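Cytolethal distending toxin protein C (Haemophilus ducreyi, PDB 1SR4) probably serves as a carbohydrate-binding, lectin-like subunit of a tripartite bacterial genotoxin that damages DNA in host cells. Local coordinates at residues Lys54-Leu59 / Asp89-Val94. Residues are numbered along the deposited sequence; the frame is centred on the assembly and turned at random.
Sequences KEYEKL and DTDHTV
In this trefoil-family domain a tyrosine from the type I beta turn Lys54-Glu57, in the loop joining strands 46-50 and 64-69, reaches across to the short helix 90-93 that leads into strand 95-99. Tyr56 supplies half of the 172 Å² buried between the two segments, and its hydroxyl holds the polar part of the contact. Tyr56 OH donates to Asp91 OD1 at 2.6 Å, using the anti lone pair of that oxygen, while the carboxylate plane is turned 69° from the ring. A second hydroxyl, Thr90 OG1, lies 2.7 Å from Tyr56 OH and is also near the ring plane, so both oxygens meet the phenol at its edge. Together they hold the position and orientation of the Tyr56 hydroxyl. At CE2 the contact turns apolar: Val94 CB approaches Tyr56 CE2 obliquely at 4.3 Å, and Leu65 of strand 64-69 and Ala110 touch both side chains. Glu55 covers one ring face. Its chi1 of 65° sets Glu55 CG between the backbone N and the carbonyl carbon, 3.4 Å above the Tyr56 ring plane and over the centre; the bend at chi2 then directs the carboxylate, whose OE2 is hydrogen-bonded to Tyr51 OH. On the helix side, Asp89 O accepts from His92 N and, at 3.0 Å, from Thr93 OG1, which arrive from opposite faces of the carbonyl plane and tie the N-cap residue to the single turn. The evidence describes loop-to-helix packing over strand 64-69, joining connections between successive strands of the ricin-type beta-trefoil.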
loop_
_atom_site.group_PDB
_atom_site.type_symbol
_atom_site.label_atom_id
_atom_site.label_comp_id
_atom_site.label_asym_id
_atom_site.label_seq_id
_atom_site.Cartn_x
_atom_site.Cartn_y
_atom_site.Cartn_z
ATOM N N LYS C 54 -26.887 5.146 0.460
ATOM C CA LYS C 54 -26.857 5.819 -0.835
ATOM C C LYS C 54 -27.473 7.215 -0.879
ATOM O O LYS C 54 -27.698 7.757 -1.957
ATOM C CB LYS C 54 -27.543 4.932 -1.884
ATOM C CG LYS C 54 -26.892 3.561 -2.058
ATOM C CD LYS C 54 -25.451 3.697 -2.539
ATOM C CE LYS C 54 -24.680 2.401 -2.367
ATOM N NZ LYS C 54 -25.429 1.241 -2.919
ATOM N N GLU C 55 -27.716 7.823 0.274
ATOM C CA GLU C 55 -28.344 9.135 0.272
ATOM C C GLU C 55 -27.448 10.324 -0.034
ATOM O O GLU C 55 -27.943 11.440 -0.173
ATOM C CB GLU C 55 -29.048 9.387 1.607
ATOM C CG GLU C 55 -28.114 9.453 2.791
ATOM C CD GLU C 55 -27.854 8.092 3.406
ATOM O OE1 GLU C 55 -27.568 7.139 2.659
ATOM O OE2 GLU C 55 -27.935 7.981 4.645
ATOM N N TYR C 56 -26.141 10.102 -0.158
ATOM C CA TYR C 56 -25.214 11.205 -0.415
ATOM C C TYR C 56 -24.489 11.072 -1.752
ATOM O O TYR C 56 -23.376 11.586 -1.915
ATOM C CB TYR C 56 -24.169 11.289 0.715
ATOM C CG TYR C 56 -24.752 11.339 2.116
ATOM C CD1 TYR C 56 -25.503 12.429 2.542
ATOM C CD2 TYR C 56 -24.576 10.280 3.000
ATOM C CE1 TYR C 56 -26.078 12.466 3.821
ATOM C CE2 TYR C 56 -25.146 10.303 4.285
ATOM C CZ TYR C 56 -25.898 11.394 4.687
ATOM O OH TYR C 56 -26.501 11.400 5.930
ATOM N N GLU C 57 -25.101 10.408 -2.721
ATOM C CA GLU C 57 -24.415 10.239 -3.992
ATOM C C GLU C 57 -24.277 11.493 -4.850
ATOM O O GLU C 57 -23.325 11.604 -5.616
ATOM C CB GLU C 57 -25.072 9.136 -4.824
ATOM C CG GLU C 57 -24.925 7.766 -4.195
ATOM C CD GLU C 57 -23.463 7.376 -3.976
ATOM O OE1 GLU C 57 -22.755 7.200 -4.984
ATOM O OE2 GLU C 57 -23.028 7.251 -2.800
ATOM N N LYS C 58 -25.187 12.449 -4.709
ATOM C CA LYS C 58 -25.108 13.631 -5.556
ATOM C C LYS C 58 -23.824 14.446 -5.420
ATOM O O LYS C 58 -23.304 14.937 -6.414
ATOM C CB LYS C 58 -26.334 14.529 -5.349
ATOM C CG LYS C 58 -26.262 15.516 -4.194
ATOM C CD LYS C 58 -27.215 16.692 -4.451
ATOM C CE LYS C 58 -27.090 17.791 -3.395
ATOM N NZ LYS C 58 -27.513 17.339 -2.036
ATOM N N LEU C 59 -23.294 14.569 -4.206
ATOM C CA LEU C 59 -22.066 15.331 -4.000
ATOM C C LEU C 59 -20.842 14.466 -3.694
ATOM O O LEU C 59 -19.818 14.980 -3.241
ATOM C CB LEU C 59 -22.277 16.342 -2.865
ATOM C CG LEU C 59 -23.461 17.299 -3.086
ATOM C CD1 LEU C 59 -23.634 18.219 -1.882
ATOM C CD2 LEU C 59 -23.222 18.116 -4.353
ATOM N N ASP C 89 -25.994 9.294 13.348
ATOM C CA ASP C 89 -26.292 10.639 12.828
ATOM C C ASP C 89 -25.392 10.839 11.608
ATOM O O ASP C 89 -24.413 11.592 11.642
ATOM C CB ASP C 89 -25.994 11.704 13.892
ATOM C CG ASP C 89 -26.277 13.115 13.404
ATOM O OD1 ASP C 89 -26.719 13.261 12.250
ATOM O OD2 ASP C 89 -26.046 14.082 14.169
ATOM N N THR C 90 -25.738 10.149 10.532
ATOM C CA THR C 90 -24.949 10.176 9.314
ATOM C C THR C 90 -24.693 11.552 8.701
ATOM O O THR C 90 -23.625 11.769 8.121
ATOM C CB THR C 90 -25.554 9.215 8.255
ATOM O OG1 THR C 90 -26.884 9.625 7.917
ATOM C CG2 THR C 90 -25.608 7.805 8.806
ATOM N N ASP C 91 -25.647 12.481 8.833
ATOM C CA ASP C 91 -25.463 13.828 8.283
ATOM C C ASP C 91 -24.225 14.506 8.881
ATOM O O ASP C 91 -23.598 15.347 8.237
ATOM C CB ASP C 91 -26.678 14.712 8.567
ATOM C CG ASP C 91 -27.845 14.445 7.626
ATOM O OD1 ASP C 91 -27.776 13.511 6.791
ATOM O OD2 ASP C 91 -28.844 15.191 7.733
ATOM N N HIS C 92 -23.880 14.160 10.116
ATOM C CA HIS C 92 -22.712 14.768 10.753
ATOM C C HIS C 92 -21.509 13.853 10.865
ATOM O O HIS C 92 -20.433 14.309 11.223
ATOM C CB HIS C 92 -23.060 15.248 12.158
ATOM C CG HIS C 92 -24.065 16.358 12.183
ATOM N ND1 HIS C 92 -23.750 17.655 11.831
ATOM C CD2 HIS C 92 -25.387 16.355 12.470
ATOM C CE1 HIS C 92 -24.840 18.401 11.896
ATOM N NE2 HIS C 92 -25.847 17.636 12.279
ATOM N N THR C 93 -21.673 12.574 10.556
ATOM C CA THR C 93 -20.561 11.645 10.729
ATOM C C THR C 93 -20.001 11.014 9.477
ATOM O O THR C 93 -18.923 10.415 9.529
ATOM C CB THR C 93 -20.951 10.508 11.683
ATOM O OG1 THR C 93 -22.039 9.769 11.122
ATOM C CG2 THR C 93 -21.397 11.083 13.031
ATOM N N VAL C 94 -20.713 11.134 8.358
ATOM C CA VAL C 94 -20.224 10.535 7.126
ATOM C C VAL C 94 -19.366 11.529 6.354
ATOM O O VAL C 94 -19.806 12.636 6.015
ATOM C CB VAL C 94 -21.371 10.037 6.241
ATOM C CG1 VAL C 94 -20.821 9.495 4.906
ATOM C CG2 VAL C 94 -22.139 8.921 6.981
#